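Local coordinates for protein bile salt hydrolase/transferase (Clostridium perfringens, PDB 2BJF) that hydrolyses the amide bond of glycine- and taurine-conjugated bile salts to release free bile acids, and can also act as a bile acid amine N-acyltransferase, at residues Gly17-Ile22 against His254-Val259; Met261-Thr266 against Asn292-Asn297; Ser280-Cys283 against Ile288-Tyr291; Val217-Asp222 against Phe229-Phe234. One frame throughout, in Å; residues are numbered along the deposited sequence.

Contact 1. Residues Gly17-Ile22 against His254-Val259. With DXC ((3alpha,5beta,12alpha)-3,12-dihydroxycholan-24-oic acid), chain B.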
loop_
_atom_site.group_PDB
_atom_site.type_symbol
_atom_site.label_atom_id
_atom_site.label_comp_id
_atom_site.label_asym_id
_atom_site.label_seq_id
_atom_site.Cartn_x
_atom_site.Cartn_y
_atom_site.Cartn_z
ATOM N N GLY A 17 -11.841 19.921 -17.428
ATOM C CA GLY A 17 -13.036 19.624 -16.651
ATOM C C GLY A 17 -12.742 18.981 -15.315
ATOM O O GLY A 17 -11.609 19.026 -14.827
ATOM N N ARG A 18 -13.767 18.373 -14.723
ATOM C CA ARG A 18 -13.670 17.902 -13.344
ATOM C C ARG A 18 -14.727 16.886 -12.929
ATOM O O ARG A 18 -15.823 16.844 -13.493
ATOM C CB ARG A 18 -13.719 19.099 -12.378
ATOM C CG ARG A 18 -14.970 19.984 -12.502
ATOM C CD ARG A 18 -16.094 19.565 -11.549
ATOM N NE ARG A 18 -15.703 19.686 -10.146
ATOM C CZ ARG A 18 -15.657 20.830 -9.464
ATOM N NH1 ARG A 18 -15.983 21.982 -10.043
ATOM N NH2 ARG A 18 -15.280 20.821 -8.191
ATOM N N ASN A 19 -14.370 16.073 -11.939
ATOM C CA ASN A 19 -15.341 15.362 -11.121
ATOM C C ASN A 19 -15.814 16.295 -10.016
ATOM O O ASN A 19 -14.997 16.959 -9.369
ATOM C CB ASN A 19 -14.706 14.130 -10.467
ATOM C CG ASN A 19 -14.616 12.937 -11.401
ATOM O OD1 ASN A 19 -15.225 12.909 -12.471
ATOM N ND2 ASN A 19 -13.852 11.933 -10.988
ATOM N N MET A 20 -17.126 16.348 -9.803
ATOM C CA MET A 20 -17.689 17.054 -8.659
ATOM C C MET A 20 -18.022 16.046 -7.568
ATOM O O MET A 20 -18.966 15.268 -7.707
ATOM C CB MET A 20 -18.944 17.835 -9.060
ATOM C CG MET A 20 -19.746 18.398 -7.882
ATOM S SD MET A 20 -18.859 19.640 -6.931
ATOM C CE MET A 20 -18.813 20.978 -8.114
ATOM N N ASP A 21 -17.240 16.067 -6.490
ATOM C CA ASP A 21 -17.408 15.110 -5.398
ATOM C C ASP A 21 -18.019 15.777 -4.167
ATOM O O ASP A 21 -17.315 16.422 -3.381
ATOM C CB ASP A 21 -16.071 14.442 -5.045
ATOM C CG ASP A 21 -15.385 13.803 -6.248
ATOM O OD1 ASP A 21 -16.070 13.457 -7.238
ATOM O OD2 ASP A 21 -14.149 13.636 -6.194
ATOM N N ILE A 22 -19.335 15.628 -4.022
ATOM C CA ILE A 22 -20.087 16.173 -2.884
ATOM C C ILE A 22 -21.224 15.227 -2.479
ATOM O O ILE A 22 -21.630 14.363 -3.262
ATOM C CB ILE A 22 -20.648 17.602 -3.157
ATOM C CG1 ILE A 22 -21.379 17.663 -4.504
ATOM C CG2 ILE A 22 -19.534 18.657 -3.071
ATOM C CD1 ILE A 22 -22.054 18.992 -4.797
ATOM N N HIS A 254 -12.880 8.247 -19.067
ATOM C CA HIS A 254 -12.236 7.025 -18.578
ATOM C C HIS A 254 -11.230 7.309 -17.466
ATOM O O HIS A 254 -11.186 6.589 -16.468
ATOM C CB HIS A 254 -11.576 6.249 -19.719
ATOM C CG HIS A 254 -12.547 5.475 -20.555
ATOM N ND1 HIS A 254 -13.188 4.346 -20.093
ATOM C CD2 HIS A 254 -12.983 5.665 -21.822
ATOM C CE1 HIS A 254 -13.984 3.877 -21.039
ATOM N NE2 HIS A 254 -13.876 4.658 -22.098
ATOM N N ILE A 255 -10.439 8.367 -17.636
ATOM C CA ILE A 255 -9.468 8.774 -16.620
ATOM C C ILE A 255 -10.174 9.159 -15.315
ATOM O O ILE A 255 -9.839 8.644 -14.246
ATOM C CB ILE A 255 -8.553 9.929 -17.115
ATOM C CG1 ILE A 255 -7.658 9.449 -18.264
ATOM C CG2 ILE A 255 -7.693 10.464 -15.974
ATOM C CD1 ILE A 255 -6.924 10.565 -19.004
ATOM N N LEU A 256 -11.162 10.045 -15.409
ATOM C CA LEU A 256 -11.867 10.521 -14.218
ATOM C C LEU A 256 -12.736 9.462 -13.534
ATOM O O LEU A 256 -12.932 9.517 -12.319
ATOM C CB LEU A 256 -12.672 11.791 -14.517
ATOM C CG LEU A 256 -11.864 13.081 -14.718
ATOM C CD1 LEU A 256 -12.796 14.260 -14.902
ATOM C CD2 LEU A 256 -10.911 13.351 -13.558
ATOM N N ASN A 257 -13.245 8.500 -14.306
ATOM C CA ASN A 257 -14.014 7.380 -13.744
ATOM C C ASN A 257 -13.216 6.611 -12.686
ATOM O O ASN A 257 -13.779 6.115 -11.710
ATOM C CB ASN A 257 -14.467 6.405 -14.839
ATOM C CG ASN A 257 -15.657 6.913 -15.657
ATOM O OD1 ASN A 257 -16.073 6.257 -16.614
ATOM N ND2 ASN A 257 -16.205 8.070 -15.292
ATOM N N ASN A 258 -11.903 6.522 -12.888
ATOM C CA ASN A 258 -11.029 5.779 -11.988
ATOM C C ASN A 258 -10.955 6.379 -10.584
ATOM O O ASN A 258 -10.706 5.665 -9.610
ATOM C CB ASN A 258 -9.626 5.662 -12.585
ATOM C CG ASN A 258 -8.691 4.847 -11.716
ATOM O OD1 ASN A 258 -7.902 5.401 -10.948
ATOM N ND2 ASN A 258 -8.787 3.526 -11.813
ATOM N N VAL A 259 -11.173 7.689 -10.489
ATOM C CA VAL A 259 -11.126 8.390 -9.204
ATOM C C VAL A 259 -12.507 8.861 -8.734
ATOM O O VAL A 259 -12.621 9.634 -7.780
ATOM C CB VAL A 259 -10.109 9.569 -9.219
ATOM C CG1 VAL A 259 -8.677 9.042 -9.276
ATOM C CG2 VAL A 259 -10.385 10.532 -10.376
HETATM C C1 DXC B . -23.310 28.137 0.989
HETATM C C2 DXC B . -22.313 29.022 0.243
HETATM C C3 DXC B . -22.883 29.629 -1.052
HETATM C C4 DXC B . -23.534 28.597 -1.991
HETATM C C5 DXC B . -24.505 27.723 -1.196
HETATM C C6 DXC B . -23.895 27.084 0.053
HETATM C C7 DXC B . -21.794 30.463 -1.743
HETATM C C8 DXC B . -20.738 29.627 -2.468
HETATM C C9 DXC B . -21.316 28.519 -3.351
HETATM C C10 DXC B . -22.432 27.721 -2.644
HETATM C C11 DXC B . -20.231 27.508 -3.740
HETATM C C12 DXC B . -20.702 26.386 -4.669
HETATM C C13 DXC B . -21.856 25.617 -4.008
HETATM C C14 DXC B . -22.962 26.571 -3.526
HETATM C C15 DXC B . -18.907 28.011 -4.315
HETATM C C16 DXC B . -18.314 26.754 -4.963
HETATM C C17 DXC B . -19.367 25.640 -4.821
HETATM C C18 DXC B . -24.352 29.313 -3.065
HETATM C C19 DXC B . -19.202 24.535 -5.887
HETATM O O1 DXC B . -21.392 24.812 -2.913
HETATM O O2 DXC B . -22.645 27.485 2.077
HETATM C C20 DXC B . -21.182 26.933 -6.027
HETATM C C21 DXC B . -17.874 23.785 -5.720
HETATM C C22 DXC B . -17.744 23.092 -4.360
HETATM C C23 DXC B . -16.765 21.939 -4.387
HETATM O O3 DXC B . -16.293 21.552 -5.477
HETATM O O4 DXC B . -16.466 21.410 -3.296
HETATM C C24 DXC B . -20.351 23.525 -5.951
HETATM O O HOH W 1 -12.785 12.394 -8.132
HETATM O O HOH W 2 -16.219 10.025 -13.251
#

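Contact 2. Residues Met261-Thr266 against Asn292-Asn297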
loop_
_atom_site.group_PDB
_atom_site.type_symbol
_atom_site.label_atom_id
_atom_site.label_comp_id
_atom_site.label_asym_id
_atom_site.label_seq_id
_atom_site.Cartn_x
_atom_site.Cartn_y
_atom_site.Cartn_z
ATOM N N MET A 261 -16.099 8.687 -6.916
ATOM C CA MET A 261 -16.641 8.099 -5.692
ATOM C C MET A 261 -17.928 7.330 -5.975
ATOM O O MET A 261 -18.743 7.748 -6.804
ATOM C CB MET A 261 -16.887 9.172 -4.631
ATOM C CG MET A 261 -15.619 9.820 -4.107
ATOM S SD MET A 261 -15.965 11.152 -2.952
ATOM C CE MET A 261 -14.323 11.829 -2.738
ATOM N N VAL A 262 -18.092 6.212 -5.271
ATOM C CA VAL A 262 -19.197 5.274 -5.480
ATOM C C VAL A 262 -20.073 5.223 -4.227
ATOM O O VAL A 262 -19.557 5.156 -3.108
ATOM C CB VAL A 262 -18.662 3.850 -5.805
ATOM C CG1 VAL A 262 -19.801 2.887 -6.115
ATOM C CG2 VAL A 262 -17.675 3.891 -6.970
ATOM N N ARG A 263 -21.394 5.253 -4.420
ATOM C CA ARG A 263 -22.351 5.279 -3.307
ATOM C C ARG A 263 -22.091 4.199 -2.259
ATOM O O ARG A 263 -21.968 3.017 -2.590
ATOM C CB ARG A 263 -23.793 5.166 -3.821
ATOM C CG ARG A 263 -24.844 5.614 -2.811
ATOM C CD ARG A 263 -26.268 5.383 -3.311
ATOM N NE ARG A 263 -26.577 6.153 -4.515
ATOM C CZ ARG A 263 -27.020 7.408 -4.527
ATOM N NH1 ARG A 263 -27.213 8.073 -3.392
ATOM N NH2 ARG A 263 -27.269 8.003 -5.686
ATOM N N GLY A 264 -22.002 4.625 -1.000
ATOM C CA GLY A 264 -21.887 3.707 0.129
ATOM C C GLY A 264 -20.516 3.580 0.772
ATOM O O GLY A 264 -20.420 3.298 1.967
ATOM N N SER A 265 -19.457 3.782 -0.011
ATOM C CA SER A 265 -18.089 3.492 0.445
ATOM C C SER A 265 -17.282 4.690 0.939
ATOM O O SER A 265 -16.250 4.515 1.593
ATOM C CB SER A 265 -17.306 2.727 -0.630
ATOM O OG SER A 265 -17.474 3.312 -1.908
ATOM N N THR A 266 -17.740 5.898 0.618
ATOM C CA THR A 266 -17.141 7.122 1.152
ATOM C C THR A 266 -18.182 7.850 2.002
ATOM O O THR A 266 -18.882 8.748 1.525
ATOM C CB THR A 266 -16.576 8.032 0.028
ATOM O OG1 THR A 266 -15.679 7.275 -0.793
ATOM C CG2 THR A 266 -15.820 9.227 0.612
ATOM N N ASN A 292 -21.793 14.417 -17.826
ATOM C CA ASN A 292 -22.771 13.420 -17.407
ATOM C C ASN A 292 -22.936 13.477 -15.889
ATOM O O ASN A 292 -22.254 14.261 -15.222
ATOM C CB ASN A 292 -22.418 12.015 -17.920
ATOM C CG ASN A 292 -21.129 11.456 -17.325
ATOM O OD1 ASN A 292 -20.521 12.044 -16.428
ATOM N ND2 ASN A 292 -20.711 10.300 -17.831
ATOM N N THR A 293 -23.845 12.672 -15.349
ATOM C CA THR A 293 -24.140 12.711 -13.920
ATOM C C THR A 293 -24.115 11.316 -13.304
ATOM O O THR A 293 -24.068 10.313 -14.024
ATOM C CB THR A 293 -25.508 13.376 -13.634
ATOM O OG1 THR A 293 -26.559 12.590 -14.210
ATOM C CG2 THR A 293 -25.556 14.788 -14.208
ATOM N N TYR A 294 -24.154 11.258 -11.974
ATOM C CA TYR A 294 -24.203 9.981 -11.264
ATOM C C TYR A 294 -25.414 9.157 -11.709
ATOM O O TYR A 294 -25.316 7.942 -11.898
ATOM C CB TYR A 294 -24.231 10.194 -9.744
ATOM C CG TYR A 294 -23.868 8.944 -8.975
ATOM C CD1 TYR A 294 -22.548 8.701 -8.598
ATOM C CD2 TYR A 294 -24.836 7.993 -8.646
ATOM C CE1 TYR A 294 -22.199 7.545 -7.905
ATOM C CE2 TYR A 294 -24.497 6.833 -7.955
ATOM C CZ TYR A 294 -23.176 6.618 -7.590
ATOM O OH TYR A 294 -22.828 5.476 -6.908
ATOM N N GLU A 295 -26.543 9.839 -11.893
ATOM C CA GLU A 295 -27.805 9.202 -12.258
ATOM C C GLU A 295 -27.878 8.848 -13.744
ATOM O O GLU A 295 -28.417 7.802 -14.108
ATOM C CB GLU A 295 -28.980 10.109 -11.881
ATOM C CG GLU A 295 -29.155 10.341 -10.379
ATOM C CD GLU A 295 -28.382 11.546 -9.841
ATOM O OE1 GLU A 295 -27.505 12.098 -10.545
ATOM O OE2 GLU A 295 -28.665 11.944 -8.693
ATOM N N ASN A 296 -27.347 9.728 -14.591
ATOM C CA ASN A 296 -27.373 9.532 -16.041
ATOM C C ASN A 296 -25.985 9.644 -16.659
ATOM O O ASN A 296 -25.434 10.741 -16.774
ATOM C CB ASN A 296 -28.326 10.537 -16.703
ATOM C CG ASN A 296 -28.393 10.379 -18.219
ATOM O OD1 ASN A 296 -28.051 9.330 -18.768
ATOM N ND2 ASN A 296 -28.847 11.426 -18.900
ATOM N N ASN A 297 -25.434 8.508 -17.077
ATOM C CA ASN A 297 -24.075 8.474 -17.605
ATOM C C ASN A 297 -23.921 8.894 -19.068
ATOM O O ASN A 297 -22.792 9.061 -19.540
ATOM C CB ASN A 297 -23.419 7.108 -17.353
ATOM C CG ASN A 297 -24.100 5.976 -18.104
ATOM O OD1 ASN A 297 -25.299 6.020 -18.378
ATOM N ND2 ASN A 297 -23.331 4.942 -18.425
#

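Contact 3. Residues Ser280-Cys283 against Ile288-Tyr291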
loop_
_atom_site.group_PDB
_atom_site.type_symbol
_atom_site.label_atom_id
_atom_site.label_comp_id
_atom_site.label_asym_id
_atom_site.label_seq_id
_atom_site.Cartn_x
_atom_site.Cartn_y
_atom_site.Cartn_z
ATOM N N SER A 280 -17.672 16.843 -15.749
ATOM C CA SER A 280 -17.721 17.809 -16.840
ATOM C C SER A 280 -16.430 17.788 -17.649
ATOM O O SER A 280 -15.351 17.530 -17.114
ATOM C CB SER A 280 -18.001 19.217 -16.312
ATOM O OG SER A 280 -16.909 19.724 -15.567
ATOM N N CYS A 281 -16.561 18.048 -18.945
ATOM C CA CYS A 281 -15.425 18.135 -19.850
ATOM C C CYS A 281 -15.704 19.226 -20.869
ATOM O O CYS A 281 -16.620 19.106 -21.682
ATOM C CB CYS A 281 -15.188 16.799 -20.557
ATOM S SG CYS A 281 -13.834 16.828 -21.755
ATOM N N MET A 282 -14.913 20.290 -20.811
ATOM C CA MET A 282 -15.076 21.424 -21.710
ATOM C C MET A 282 -14.065 21.355 -22.841
ATOM O O MET A 282 -12.862 21.250 -22.598
ATOM C CB MET A 282 -14.899 22.737 -20.938
ATOM C CG MET A 282 -15.987 23.003 -19.913
ATOM S SD MET A 282 -15.552 24.295 -18.736
ATOM C CE MET A 282 -14.736 23.343 -17.458
ATOM N N CYS A 283 -14.555 21.393 -24.076
ATOM C CA CYS A 283 -13.672 21.562 -25.220
ATOM C C CYS A 283 -13.479 23.057 -25.418
ATOM O O CYS A 283 -14.353 23.747 -25.953
ATOM C CB CYS A 283 -14.235 20.908 -26.480
ATOM S SG CYS A 283 -13.111 21.047 -27.882
ATOM N N ILE A 288 -17.788 24.035 -26.167
ATOM C CA ILE A 288 -18.807 23.038 -25.847
ATOM C C ILE A 288 -18.580 22.466 -24.451
ATOM O O ILE A 288 -17.490 21.977 -24.128
ATOM C CB ILE A 288 -18.877 21.901 -26.901
ATOM C CG1 ILE A 288 -19.119 22.480 -28.300
ATOM C CG2 ILE A 288 -19.983 20.903 -26.539
ATOM C CD1 ILE A 288 -18.916 21.489 -29.435
ATOM N N TYR A 289 -19.618 22.560 -23.626
ATOM C CA TYR A 289 -19.613 22.008 -22.282
ATOM C C TYR A 289 -20.251 20.619 -22.325
ATOM O O TYR A 289 -21.459 20.491 -22.548
ATOM C CB TYR A 289 -20.386 22.939 -21.334
ATOM C CG TYR A 289 -20.276 22.588 -19.864
ATOM C CD1 TYR A 289 -19.351 23.230 -19.043
ATOM C CD2 TYR A 289 -21.109 21.625 -19.292
ATOM C CE1 TYR A 289 -19.247 22.913 -17.691
ATOM C CE2 TYR A 289 -21.013 21.299 -17.944
ATOM C CZ TYR A 289 -20.082 21.948 -17.150
ATOM O OH TYR A 289 -19.986 21.626 -15.817
ATOM N N TYR A 290 -19.431 19.585 -22.140
ATOM C CA TYR A 290 -19.920 18.210 -22.043
ATOM C C TYR A 290 -20.000 17.794 -20.582
ATOM O O TYR A 290 -19.129 18.144 -19.786
ATOM C CB TYR A 290 -18.988 17.231 -22.759
ATOM C CG TYR A 290 -18.782 17.463 -24.237
ATOM C CD1 TYR A 290 -19.686 16.968 -25.178
ATOM C CD2 TYR A 290 -17.655 18.141 -24.700
ATOM C CE1 TYR A 290 -19.483 17.165 -26.540
ATOM C CE2 TYR A 290 -17.441 18.341 -26.054
ATOM C CZ TYR A 290 -18.357 17.852 -26.970
ATOM O OH TYR A 290 -18.146 18.054 -28.314
ATOM N N TYR A 291 -21.032 17.032 -20.231
ATOM C CA TYR A 291 -21.130 16.486 -18.878
ATOM C C TYR A 291 -22.049 15.273 -18.808
ATOM O O TYR A 291 -22.956 15.115 -19.627
ATOM C CB TYR A 291 -21.603 17.561 -17.883
ATOM C CG TYR A 291 -23.103 17.754 -17.859
ATOM C CD1 TYR A 291 -23.877 17.221 -16.829
ATOM C CD2 TYR A 291 -23.751 18.460 -18.874
ATOM C CE1 TYR A 291 -25.259 17.383 -16.809
ATOM C CE2 TYR A 291 -25.132 18.628 -18.861
ATOM C CZ TYR A 291 -25.877 18.087 -17.826
ATOM O OH TYR A 291 -27.243 18.253 -17.809
#

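Contact 4. Residues Val217-Asp222 against Phe229-Phe234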
loop_
_atom_site.group_PDB
_atom_site.type_symbol
_atom_site.label_atom_id
_atom_site.label_comp_id
_atom_site.label_asym_id
_atom_site.label_seq_id
_atom_site.Cartn_x
_atom_site.Cartn_y
_atom_site.Cartn_z
ATOM N N VAL A 217 1.661 -2.062 -9.123
ATOM C CA VAL A 217 1.443 -2.481 -7.738
ATOM C C VAL A 217 2.104 -1.470 -6.794
ATOM O O VAL A 217 3.266 -1.098 -6.976
ATOM C CB VAL A 217 1.931 -3.931 -7.491
ATOM C CG1 VAL A 217 1.827 -4.307 -6.016
ATOM C CG2 VAL A 217 1.122 -4.906 -8.343
ATOM N N GLY A 218 1.332 -1.001 -5.816
ATOM C CA GLY A 218 1.762 0.080 -4.933
ATOM C C GLY A 218 0.969 1.360 -5.148
ATOM O O GLY A 218 1.003 2.263 -4.312
ATOM N N LEU A 219 0.262 1.447 -6.274
ATOM C CA LEU A 219 -0.629 2.578 -6.532
ATOM C C LEU A 219 -1.740 2.588 -5.479
ATOM O O LEU A 219 -2.372 1.555 -5.246
ATOM C CB LEU A 219 -1.224 2.488 -7.942
ATOM C CG LEU A 219 -1.919 3.726 -8.522
ATOM C CD1 LEU A 219 -0.911 4.799 -8.930
ATOM C CD2 LEU A 219 -2.789 3.344 -9.710
ATOM N N PRO A 220 -1.966 3.745 -4.821
ATOM C CA PRO A 220 -3.002 3.813 -3.783
ATOM C C PRO A 220 -4.414 3.773 -4.367
ATOM O O PRO A 220 -4.687 4.437 -5.370
ATOM C CB PRO A 220 -2.729 5.154 -3.096
ATOM C CG PRO A 220 -2.042 5.980 -4.120
ATOM C CD PRO A 220 -1.265 5.032 -4.994
ATOM N N GLY A 221 -5.298 3.002 -3.735
ATOM C CA GLY A 221 -6.639 2.755 -4.274
ATOM C C GLY A 221 -7.824 3.382 -3.574
ATOM O O GLY A 221 -8.966 3.191 -4.000
ATOM N N ASP A 222 -7.561 4.128 -2.506
ATOM C CA ASP A 222 -8.622 4.775 -1.742
ATOM C C ASP A 222 -9.079 6.073 -2.412
ATOM O O ASP A 222 -8.601 6.430 -3.493
ATOM C CB ASP A 222 -8.146 5.054 -0.321
ATOM C CG ASP A 222 -6.957 5.980 -0.291
ATOM O OD1 ASP A 222 -5.823 5.507 -0.521
ATOM O OD2 ASP A 222 -7.162 7.184 -0.057
ATOM N N PHE A 229 -5.057 12.124 -6.512
ATOM C CA PHE A 229 -4.070 12.933 -7.237
ATOM C C PHE A 229 -3.029 12.037 -7.907
ATOM O O PHE A 229 -2.736 12.198 -9.092
ATOM C CB PHE A 229 -3.394 13.939 -6.294
ATOM C CG PHE A 229 -2.576 14.995 -6.997
ATOM C CD1 PHE A 229 -3.070 16.287 -7.151
ATOM C CD2 PHE A 229 -1.299 14.706 -7.481
ATOM C CE1 PHE A 229 -2.315 17.272 -7.793
ATOM C CE2 PHE A 229 -0.537 15.681 -8.124
ATOM C CZ PHE A 229 -1.046 16.968 -8.279
ATOM N N ILE A 230 -2.485 11.088 -7.147
ATOM C CA ILE A 230 -1.492 10.152 -7.676
ATOM C C ILE A 230 -2.057 9.363 -8.857
ATOM O O ILE A 230 -1.429 9.293 -9.914
ATOM C CB ILE A 230 -0.950 9.190 -6.578
ATOM C CG1 ILE A 230 -0.294 9.973 -5.426
ATOM C CG2 ILE A 230 0.008 8.147 -7.176
ATOM C CD1 ILE A 230 0.860 10.898 -5.828
ATOM N N ARG A 231 -3.250 8.796 -8.683
ATOM C CA ARG A 231 -3.861 7.976 -9.728
ATOM C C ARG A 231 -4.104 8.749 -11.024
ATOM O O ARG A 231 -3.683 8.307 -12.091
ATOM C CB ARG A 231 -5.151 7.307 -9.239
ATOM C CG ARG A 231 -4.920 6.232 -8.183
ATOM C CD ARG A 231 -5.922 5.078 -8.299
ATOM N NE ARG A 231 -7.319 5.498 -8.157
ATOM C CZ ARG A 231 -7.925 5.757 -6.999
ATOM N NH1 ARG A 231 -7.266 5.665 -5.848
ATOM N NH2 ARG A 231 -9.201 6.119 -6.992
ATOM N N VAL A 232 -4.750 9.910 -10.927
ATOM C CA VAL A 232 -5.058 10.706 -12.120
ATOM C C VAL A 232 -3.785 11.213 -12.816
ATOM O O VAL A 232 -3.719 11.250 -14.044
ATOM C CB VAL A 232 -6.096 11.840 -11.832
ATOM C CG1 VAL A 232 -5.531 12.913 -10.908
ATOM C CG2 VAL A 232 -6.616 12.449 -13.124
ATOM N N ALA A 233 -2.771 11.569 -12.029
ATOM C CA ALA A 233 -1.503 12.046 -12.585
ATOM C C ALA A 233 -0.830 10.988 -13.460
ATOM O O ALA A 233 -0.381 11.286 -14.569
ATOM C CB ALA A 233 -0.566 12.493 -11.474
ATOM N N PHE A 234 -0.779 9.753 -12.966
ATOM C CA PHE A 234 -0.123 8.670 -13.693
ATOM C C PHE A 234 -0.969 8.078 -14.824
ATOM O O PHE A 234 -0.427 7.709 -15.863
ATOM C CB PHE A 234 0.382 7.589 -12.730
ATOM C CG PHE A 234 1.637 7.978 -11.999
ATOM C CD1 PHE A 234 2.887 7.789 -12.585
ATOM C CD2 PHE A 234 1.571 8.554 -10.734
ATOM C CE1 PHE A 234 4.059 8.158 -11.915
ATOM C CE2 PHE A 234 2.734 8.928 -10.054
ATOM C CZ PHE A 234 3.981 8.730 -10.648
#

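Contact 1. Residues Gly17-Ile22 against His254-Val259
N19 carries its side-chain amide from strand 14-22 across to L256 of helix 249-257. ND2 of N19 donates to L256 O at 2.9 Å, with an N-H...O angle of 159° and the oxygen lying in the plane of the amide. V259 N binds the same L256 O at 3.1 Å from the other face of the carbonyl plane, so two donors grip it. T279 OG1 bonds to N19 OD1, and with both ends engaged the amide can hardly flip. Two waters widen this polar seam: one accepts from N19 ND2 and donates to D21 OD2 and V259 O, while the other joins N19 OD1 to N257 ND2.

Van der Waals contacts flank the amide: the L256 side chain runs alongside N19 the other way, its CB 3.5 Å from N19 OD1, and L256 CD1 rests 3.8 Å from R18 C.

R18 leaves the strand away from the helix, and its guanidinium ends beside the deoxycholate carboxylate. A bend at chi2 (93°) helps bring R18 NE 2.9 Å from N19 O in a hydrogen bond; M20 CE covers one guanidinium face, and R18 NH2, bonded to G80 O, lies 3.0 Å from DXC O3. D69 forms a salt bridge with NH1. D21 OD2 also forms a hydrogen bond with the terminal amino N of C2, probably the nucleophile. Sheet, helix layer and N-terminal cysteine so placed are typical of Ntn hydrolases.

Contact 2. Residues Met261-Thr266 against Asn292-Asn297
Y294 and R263 meet where two loops of the Ntn-hydrolase domain come together at the border with the second subunit, the tyrosine standing at the start of a turn closed by an ST motif. In that turn T293 OG1 accepts from N296 N at 3.0 Å, and the backbone pair T293 N to N296 O (2.9 Å) closes it further. N292 ND2 adds a bond to N297 O. From this frame the Y294 side chain reaches out toward 261-266, its CG anti to the backbone N (chi1 -163°).

The hydroxyl is the meeting point. R263 N donates to Y294 OH at 2.9 Å with an N-H...O angle of 164°, and R263 CB packs against the same oxygen at 3.2 Å. E251 of the second subunit grips both residues: its OE1 bonds to Y294 OH, and its OE2 forms a salt bridge with R263 NE. The tyrosine ring is further held by H254 of the second subunit, which stacks on it and bonds through NE2 to Y294 O. Bent at chi3, the arginine brings R263 NH2 to 3.8 Å from Y294 CE2, with the guanidinium and ring planes almost perpendicular, 88° apart. The backbone of 261-266 supplies a further contact, M261 O lying in the ring plane at the edge, 3.6 Å from Y294 CE1.

Contact 3. Residues Ser280-Cys283 against Ile288-Tyr291
Y289 lays its ring along the neighbouring strand, so that one tyrosine packs against both M282 and S280. Its first torsion (chi1 -171°) sets the ring beside its own carbonyl carbon, where Y289 CD1 meets M282 CG at 3.5 Å and Y289 OH abuts S280 CB at 3.2 Å. The methionine bends at chi3 and sets M282 SD beside the ring, 5.1 Å from the Y289 centroid, in an oblique Met-aromatic contact. S280 OG and Y289 OH then share D69 OD2 as a partner.

On the face of C281, C283 and I288 the bulk comes from Y290. I288 CG2 sits over the rim of one Y290 ring face, 3.5 Å above its plane, C281 O meets the ring edge, and C283 CB touches Y290 CE2 at 4.1 Å. Between the two layers runs an antiparallel ladder: C281 and Y290 exchange bonds in both directions, the shorter being C281 N to Y290 O at 2.7 Å, whereas C283 N to I288 O (3.0 Å) is answered by a weak return bond.

Strand 14-22 flanks the hairpin beyond 280-283 and strand 300-303 beyond 288-291; helix 249-257 covers C281 and Y290, and strand 54-61 of the second sheet packs on Y289 and Y291.

Contact 4. Residues Val217-Asp222 against Phe229-Phe234
R231, on helix 225-243, sends its guanidinium to the loop 217-222, where NH1 serves two backbone carbonyls at once. R231 NH1 donates to P220 O at 2.9 Å and to D222 O at 2.8 Å; the second bond is nearly straight (173°) and lies in the carbonyl plane of D222. Both oxygens are close to the guanidinium plane, so the flat group is used edge-on and one nitrogen bridges the two carbonyls. Bends at chi2 and chi3 (-59°) carry the arginine along the loop, R231 CD passing 3.2 Å from P220 O. R231 NE donates to N258 OD1, which ties the same side chain to segment 254-259.

This belongs to the helical layer of the Ntn fold, in which helices 225-243 and 249-257 pack side by side; the loop is the lead-in to the first of them. The carboxylate of D222 takes no direct part in the arginine contact: OD2 forms a hydrogen bond with T224 OG1, just before helix 225-243, and OD1 with S227 OG in its first turn. Backbone groups of L219 and G221 form hydrogen bonds with the second subunit.

Apolar contacts lie beside these bonds. L219 CD2 rests on R231 CD at 3.8 Å, and the other branch, L219 CD1, meets I230 CG2 at 3.9 Å. P220 lies roughly perpendicular to I230, P220 CD 4.0 Å from I230 CG2. One turn on, F234 makes a T-shaped stack with F200 of the third subunit.

In the fold
From the N terminus, strand 14-22 opens contact 1, which closes only at 254-259 and so brackets 231 residues, the longest loop of the four. Nested within it, contact 4 closes a short loop between 217-222 and helix 225-243; it meets contact 1 where I255 packs on V232. Contact 2 opens next, at 261-266, touching contact 1 through M261 and D21, and closes at 292-297. Contact 3, a hairpin, is nested inside it, and none of the loops cross. The backbone of R18 and S280 joins contacts 1 and 3 within one sheet: contact 1 links the helical layer to the sheet, contact 3 two strands within it. Contacts 1, 2 and 4 also touch the second subunit.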